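Local coordinates for protein PspGI restriction endonuclease (Pyrococcus sp. GI-H, PDB 3BM3) that probably cleaves DNA as a type II restriction endonuclease of the EcoRII C-terminal family, and is captured here bound to its substrate DNA, at residues C[133-145]-C[150-162]. The protein carries 2 engineered substitutions. Residues are numbered along the deposited sequence; the frame is centred on the assembly and turned at random.
Engineered in segment 133-145: Ala138 (natural residue Asp). With nucleotides of chain A.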
loop_
_atom_site.group_PDB
_atom_site.type_symbol
_atom_site.label_atom_id
_atom_site.label_comp_id
_atom_site.label_asym_id
_atom_site.label_seq_id
_atom_site.Cartn_x
_atom_site.Cartn_y
_atom_site.Cartn_z
ATOM N N GLU C 133 -2.803 -3.417 19.457
ATOM C CA GLU C 133 -2.625 -2.805 18.146
ATOM C C GLU C 133 -3.880 -2.062 17.702
ATOM O O GLU C 133 -4.990 -2.403 18.105
ATOM C CB GLU C 133 -2.196 -3.840 17.106
ATOM C CG GLU C 133 -1.546 -3.218 15.893
ATOM C CD GLU C 133 -0.587 -2.074 16.248
ATOM O OE1 GLU C 133 0.529 -2.334 16.787
ATOM O OE2 GLU C 133 -0.962 -0.904 16.013
ATOM N N GLY C 134 -3.703 -1.038 16.877
ATOM C CA GLY C 134 -4.821 -0.200 16.507
ATOM C C GLY C 134 -4.510 0.618 15.289
ATOM O O GLY C 134 -3.613 0.294 14.509
ATOM N N GLU C 135 -5.278 1.677 15.117
ATOM C CA GLU C 135 -5.094 2.546 14.000
ATOM C C GLU C 135 -4.136 3.684 14.345
ATOM O O GLU C 135 -4.074 4.150 15.499
ATOM C CB GLU C 135 -6.420 3.036 13.482
ATOM C CG GLU C 135 -7.293 1.936 12.982
ATOM C CD GLU C 135 -6.608 1.130 11.890
ATOM O OE1 GLU C 135 -6.337 1.700 10.836
ATOM O OE2 GLU C 135 -6.300 -0.053 12.144
ATOM N N LYS C 136 -3.388 4.128 13.341
ATOM C CA LYS C 136 -2.275 5.032 13.567
ATOM C C LYS C 136 -2.241 6.143 12.513
ATOM O O LYS C 136 -1.420 6.143 11.591
ATOM C CB LYS C 136 -0.966 4.246 13.633
ATOM C CG LYS C 136 0.206 5.060 14.134
ATOM C CD LYS C 136 1.514 4.304 13.986
ATOM C CE LYS C 136 2.620 5.255 13.627
ATOM N NZ LYS C 136 3.937 4.664 13.904
ATOM N N PRO C 137 -3.144 7.118 12.667
ATOM C CA PRO C 137 -3.058 8.274 11.813
ATOM C C PRO C 137 -1.663 8.880 11.990
ATOM O O PRO C 137 -1.083 8.821 13.088
ATOM C CB PRO C 137 -4.132 9.223 12.362
ATOM C CG PRO C 137 -4.877 8.495 13.372
ATOM C CD PRO C 137 -4.232 7.196 13.652
ATOM N N ALA C 138 -1.129 9.466 10.929
ATOM C CA ALA C 138 0.142 10.163 11.028
ATOM C C ALA C 138 0.091 11.213 12.106
ATOM O O ALA C 138 1.015 11.334 12.886
ATOM C CB ALA C 138 0.569 10.826 9.710
ATOM N N PHE C 139 -0.998 11.976 12.139
ATOM C CA PHE C 139 -1.157 13.008 13.135
ATOM C C PHE C 139 -2.544 12.982 13.715
ATOM O O PHE C 139 -3.518 12.728 13.028
ATOM C CB PHE C 139 -0.875 14.375 12.524
ATOM C CG PHE C 139 0.508 14.474 11.976
ATOM C CD1 PHE C 139 1.562 14.723 12.828
ATOM C CD2 PHE C 139 0.774 14.244 10.646
ATOM C CE1 PHE C 139 2.876 14.763 12.364
ATOM C CE2 PHE C 139 2.091 14.294 10.174
ATOM C CZ PHE C 139 3.122 14.563 11.029
ATOM N N ILE C 140 -2.586 13.245 15.000
ATOM C CA ILE C 140 -3.823 13.477 15.685
ATOM C C ILE C 140 -3.718 14.868 16.234
ATOM O O ILE C 140 -2.781 15.199 16.961
ATOM C CB ILE C 140 -4.035 12.499 16.823
ATOM C CG1 ILE C 140 -4.010 11.075 16.290
ATOM C CG2 ILE C 140 -5.384 12.782 17.517
ATOM C CD1 ILE C 140 -4.117 10.018 17.328
ATOM N N ILE C 141 -4.696 15.694 15.889
ATOM C CA ILE C 141 -4.693 17.077 16.306
ATOM C C ILE C 141 -5.865 17.326 17.237
ATOM O O ILE C 141 -6.998 17.098 16.854
ATOM C CB ILE C 141 -4.739 17.988 15.081
ATOM C CG1 ILE C 141 -3.447 17.732 14.266
ATOM C CG2 ILE C 141 -4.877 19.433 15.545
ATOM C CD1 ILE C 141 -3.314 18.495 13.049
ATOM N N PRO C 142 -5.597 17.778 18.474
ATOM C CA PRO C 142 -4.287 18.115 19.050
ATOM C C PRO C 142 -3.570 16.962 19.743
ATOM O O PRO C 142 -2.346 17.028 19.964
ATOM C CB PRO C 142 -4.643 19.181 20.063
ATOM C CG PRO C 142 -5.984 18.753 20.567
ATOM C CD PRO C 142 -6.691 18.109 19.407
ATOM N N SER C 143 -4.318 15.927 20.109
ATOM C CA SER C 143 -3.766 14.830 20.864
ATOM C C SER C 143 -4.720 13.672 20.835
ATOM O O SER C 143 -5.921 13.843 20.635
ATOM C CB SER C 143 -3.593 15.219 22.341
ATOM O OG SER C 143 -4.859 15.470 22.943
ATOM N N VAL C 144 -4.177 12.494 21.078
ATOM C CA VAL C 144 -5.019 11.310 21.192
ATOM C C VAL C 144 -5.972 11.418 22.390
ATOM O O VAL C 144 -7.121 10.993 22.298
ATOM C CB VAL C 144 -4.199 9.997 21.182
ATOM C CG1 VAL C 144 -3.569 9.735 22.510
ATOM C CG2 VAL C 144 -5.070 8.839 20.724
ATOM N N ARG C 145 -5.533 12.022 23.492
ATOM C CA ARG C 145 -6.468 12.148 24.632
ATOM C C ARG C 145 -7.688 12.954 24.247
ATOM O O ARG C 145 -8.817 12.567 24.541
ATOM C CB ARG C 145 -5.802 12.687 25.889
ATOM C CG ARG C 145 -4.994 11.594 26.562
ATOM C CD ARG C 145 -4.831 11.719 28.047
ATOM N NE ARG C 145 -4.440 13.051 28.461
ATOM C CZ ARG C 145 -3.722 13.318 29.549
ATOM N NH1 ARG C 145 -3.286 12.345 30.334
ATOM N NH2 ARG C 145 -3.433 14.570 29.842
ATOM N N ASP C 150 -13.416 13.259 22.914
ATOM C CA ASP C 150 -14.446 13.706 21.999
ATOM C C ASP C 150 -13.912 13.618 20.586
ATOM O O ASP C 150 -13.291 14.577 20.118
ATOM C CB ASP C 150 -14.824 15.151 22.284
ATOM C CG ASP C 150 -15.946 15.652 21.404
ATOM O OD1 ASP C 150 -16.437 14.893 20.524
ATOM O OD2 ASP C 150 -16.344 16.819 21.621
ATOM N N PRO C 151 -14.163 12.478 19.911
ATOM C CA PRO C 151 -13.686 12.315 18.532
ATOM C C PRO C 151 -14.030 13.443 17.588
ATOM O O PRO C 151 -13.245 13.753 16.699
ATOM C CB PRO C 151 -14.365 11.004 18.091
ATOM C CG PRO C 151 -14.456 10.218 19.313
ATOM C CD PRO C 151 -14.840 11.246 20.373
ATOM N N SER C 152 -15.173 14.110 17.796
ATOM C CA SER C 152 -15.567 15.199 16.907
ATOM C C SER C 152 -14.696 16.441 17.046
ATOM O O SER C 152 -14.751 17.307 16.191
ATOM C CB SER C 152 -17.032 15.585 17.113
ATOM O OG SER C 152 -17.230 16.136 18.385
ATOM N N SER C 153 -13.892 16.494 18.111
ATOM C CA SER C 153 -13.136 17.677 18.498
ATOM C C SER C 153 -11.694 17.615 18.030
ATOM O O SER C 153 -10.943 18.552 18.222
ATOM C CB SER C 153 -13.158 17.864 20.013
ATOM O OG SER C 153 -12.384 16.867 20.679
ATOM N N ALA C 154 -11.308 16.483 17.442
ATOM C CA ALA C 154 -9.917 16.256 16.996
ATOM C C ALA C 154 -9.918 15.953 15.507
ATOM O O ALA C 154 -10.944 15.570 14.921
ATOM C CB ALA C 154 -9.291 15.085 17.744
ATOM N N ILE C 155 -8.742 16.117 14.917
ATOM C CA ILE C 155 -8.542 15.812 13.514
ATOM C C ILE C 155 -7.564 14.666 13.434
ATOM O O ILE C 155 -6.508 14.722 14.048
ATOM C CB ILE C 155 -7.983 16.988 12.719
ATOM C CG1 ILE C 155 -8.707 18.284 13.051
ATOM C CG2 ILE C 155 -8.023 16.671 11.209
ATOM C CD1 ILE C 155 -8.005 19.535 12.447
ATOM N N LEU C 156 -7.921 13.649 12.649
ATOM C CA LEU C 156 -7.017 12.582 12.310
ATOM C C LEU C 156 -6.536 12.890 10.903
ATOM O O LEU C 156 -7.336 13.122 9.981
ATOM C CB LEU C 156 -7.728 11.244 12.331
ATOM C CG LEU C 156 -8.546 11.024 13.587
ATOM C CD1 LEU C 156 -9.155 9.656 13.561
ATOM C CD2 LEU C 156 -7.650 11.224 14.807
ATOM N N ILE C 157 -5.220 12.885 10.749
ATOM C CA ILE C 157 -4.625 13.195 9.467
ATOM C C ILE C 157 -3.730 12.063 9.051
ATOM O O ILE C 157 -2.828 11.671 9.817
ATOM C CB ILE C 157 -3.802 14.465 9.500
ATOM C CG1 ILE C 157 -4.641 15.620 10.052
ATOM C CG2 ILE C 157 -3.336 14.781 8.068
ATOM C CD1 ILE C 157 -3.936 16.990 10.113
ATOM N N THR C 158 -4.000 11.518 7.875
ATOM C CA THR C 158 -3.160 10.502 7.278
ATOM C C THR C 158 -2.365 11.222 6.198
ATOM O O THR C 158 -2.906 12.057 5.475
ATOM C CB THR C 158 -3.989 9.319 6.717
ATOM O OG1 THR C 158 -4.662 8.653 7.797
ATOM C CG2 THR C 158 -3.074 8.323 6.010
ATOM N N VAL C 159 -1.066 10.945 6.135
ATOM C CA VAL C 159 -0.185 11.646 5.274
ATOM C C VAL C 159 0.580 10.615 4.448
ATOM O O VAL C 159 1.074 9.638 4.996
ATOM C CB VAL C 159 0.756 12.473 6.114
ATOM C CG1 VAL C 159 1.899 12.980 5.315
ATOM C CG2 VAL C 159 -0.017 13.619 6.770
ATOM N N LYS C 160 0.606 10.817 3.142
ATOM C CA LYS C 160 1.409 10.004 2.220
ATOM C C LYS C 160 2.167 10.879 1.253
ATOM O O LYS C 160 1.702 11.953 0.940
ATOM C CB LYS C 160 0.538 9.012 1.449
ATOM C CG LYS C 160 -0.058 7.976 2.354
ATOM C CD LYS C 160 -0.756 6.909 1.612
ATOM C CE LYS C 160 -1.507 6.022 2.581
ATOM N NZ LYS C 160 -0.630 5.359 3.522
ATOM N N ARG C 161 3.333 10.416 0.812
ATOM C CA ARG C 161 4.108 11.127 -0.183
ATOM C C ARG C 161 3.473 10.738 -1.515
ATOM O O ARG C 161 2.383 11.236 -1.839
ATOM C CB ARG C 161 5.577 10.791 -0.050
ATOM C CG ARG C 161 6.484 11.585 -0.939
ATOM C CD ARG C 161 7.903 11.200 -0.647
ATOM N NE ARG C 161 8.849 11.905 -1.497
ATOM C CZ ARG C 161 9.105 11.626 -2.776
ATOM N NH1 ARG C 161 8.424 10.690 -3.436
ATOM N NH2 ARG C 161 9.997 12.340 -3.447
ATOM N N LYS C 162 4.128 9.909 -2.310
ATOM C CA LYS C 162 3.408 9.324 -3.438
ATOM C C LYS C 162 2.361 8.340 -2.909
ATOM O O LYS C 162 2.569 7.663 -1.913
ATOM C CB LYS C 162 4.327 8.697 -4.450
ATOM C CG LYS C 162 5.084 9.774 -5.178
ATOM C CD LYS C 162 6.168 9.223 -6.073
ATOM C CE LYS C 162 6.819 10.357 -6.924
ATOM N NZ LYS C 162 7.897 9.909 -7.845
ATOM P P DA A 6 7.771 7.595 -2.672
ATOM O OP1 DA A 6 6.629 8.523 -2.439
ATOM O OP2 DA A 6 8.417 7.560 -4.012
ATOM O "O5'" DA A 6 8.851 7.931 -1.554
ATOM C "C5'" DA A 6 10.164 7.401 -1.645
ATOM C "C4'" DA A 6 11.033 8.366 -2.407
ATOM O "O4'" DA A 6 11.330 9.537 -1.609
ATOM C "C3'" DA A 6 12.382 7.791 -2.836
ATOM O "O3'" DA A 6 12.544 8.049 -4.225
ATOM C "C2'" DA A 6 13.389 8.575 -2.014
ATOM C "C1'" DA A 6 12.676 9.896 -1.855
ATOM N N9 DA A 6 13.134 10.739 -0.750
ATOM C C8 DA A 6 12.743 12.031 -0.514
ATOM N N7 DA A 6 13.314 12.575 0.530
ATOM C C5 DA A 6 14.136 11.572 1.021
ATOM C C6 DA A 6 15.013 11.528 2.116
ATOM N N6 DA A 6 15.209 12.557 2.945
ATOM N N1 DA A 6 15.692 10.382 2.330
ATOM C C2 DA A 6 15.493 9.355 1.492
ATOM N N3 DA A 6 14.696 9.275 0.429
ATOM C C4 DA A 6 14.035 10.432 0.244
ATOM P P DC A 5 4.551 7.168 2.515
ATOM O OP1 DC A 5 4.687 8.616 2.287
ATOM O OP2 DC A 5 3.203 6.548 2.617
ATOM O "O5'" DC A 5 5.348 6.423 1.357
ATOM C "C5'" DC A 5 6.707 6.750 1.117
ATOM C "C4'" DC A 5 7.264 5.832 0.057
ATOM O "O4'" DC A 5 7.186 4.489 0.568
ATOM C "C3'" DC A 5 6.464 5.853 -1.245
ATOM O "O3'" DC A 5 7.336 6.097 -2.339
ATOM C "C2'" DC A 5 5.849 4.470 -1.350
ATOM C "C1'" DC A 5 6.710 3.620 -0.440
ATOM N N1 DC A 5 5.951 2.550 0.211
ATOM C C2 DC A 5 6.454 1.253 0.184
ATOM O O2 DC A 5 7.575 1.060 -0.313
ATOM N N3 DC A 5 5.718 0.246 0.707
ATOM C C4 DC A 5 4.530 0.509 1.264
ATOM N N4 DC A 5 3.817 -0.514 1.738
ATOM C C5 DC A 5 4.020 1.835 1.352
ATOM C C6 DC A 5 4.753 2.814 0.819
ATOM P P DA A 2 3.179 -6.131 14.008
ATOM O OP1 DA A 2 1.981 -6.713 14.665
ATOM O OP2 DA A 2 3.835 -6.858 12.887
ATOM O "O5'" DA A 2 2.792 -4.676 13.489
ATOM C "C5'" DA A 2 2.242 -3.714 14.383
ATOM C "C4'" DA A 2 2.189 -2.349 13.734
ATOM O "O4'" DA A 2 3.532 -1.919 13.401
ATOM C "C3'" DA A 2 1.416 -2.252 12.424
ATOM O "O3'" DA A 2 0.990 -0.900 12.261
ATOM C "C2'" DA A 2 2.479 -2.598 11.400
ATOM C "C1'" DA A 2 3.711 -1.920 11.986
ATOM N N9 DA A 2 4.960 -2.622 11.704
ATOM C C8 DA A 2 5.198 -3.970 11.780
ATOM N N7 DA A 2 6.435 -4.306 11.506
ATOM C C5 DA A 2 7.051 -3.097 11.223
ATOM C C6 DA A 2 8.365 -2.772 10.864
ATOM N N6 DA A 2 9.339 -3.677 10.731
ATOM N N1 DA A 2 8.653 -1.470 10.645
ATOM C C2 DA A 2 7.677 -0.565 10.781
ATOM N N3 DA A 2 6.401 -0.750 11.117
ATOM C C4 DA A 2 6.152 -2.053 11.329
HETATM O O HOH W 1 -2.509 6.744 8.875
HETATM O O HOH W 2 -0.675 8.565 8.005
#
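Residues 139-141 and 155-157 pair as antiparallel strands at one border of the mixed sheet of a PD-(D/E)XK nuclease domain, with helix 144-149 linking them. The hydrogen-bonded pairs Phe139-Ile157 and Ile141-Ile155 flank the non-hydrogen-bonded pair Ile140-Leu156. Each of the two hydrogen-bonded pairs is closed by two backbone hydrogen bonds: Phe139 N to Ile157 O at 3.0 Å and Ile157 N to Phe139 O at 2.8 Å, then the same reciprocal exchange between Ile141 and Ile155. Where the strand begins, Ala138 and Phe139 both face Ile157, a classic beta bulge.

The two faces are packed differently. Ile140 and Leu156 run alongside one another with their ends directed alike; Leu156 CD2 meets Ile140 CG2 at 3.9 Å, while Leu156 CB rests against the Pro137 ring. On the reverse face the methyls of Ile141 and Ile157 press together, CD1 to CD1 at a tight 3.4 Å. There Phe139 has CG beside its backbone N (chi1 -60°), which brings the ring edge to Val159 CG2, 4.0 Å from CD2. Helix 85-115 packs on that ring and on Val159.

Pro137 and residue 138, an engineered alanine replacing the natural aspartate, sit beside residues 158-159, just ahead of Lys160, consistent with the PD and lysine positions of the motif. In the conformer given, Thr158 OG1 donates to a water that itself donates to Lys136 O. Beyond Lys160 the chain grips DNA: Arg161 N donates to OP1 of DC5 of chain A, and the Arg161 guanidinium lays one face against O4' of DA6 of chain A while NH1 reaches OP1 of that same nucleotide, in plane at its edge, at 3.0 Å.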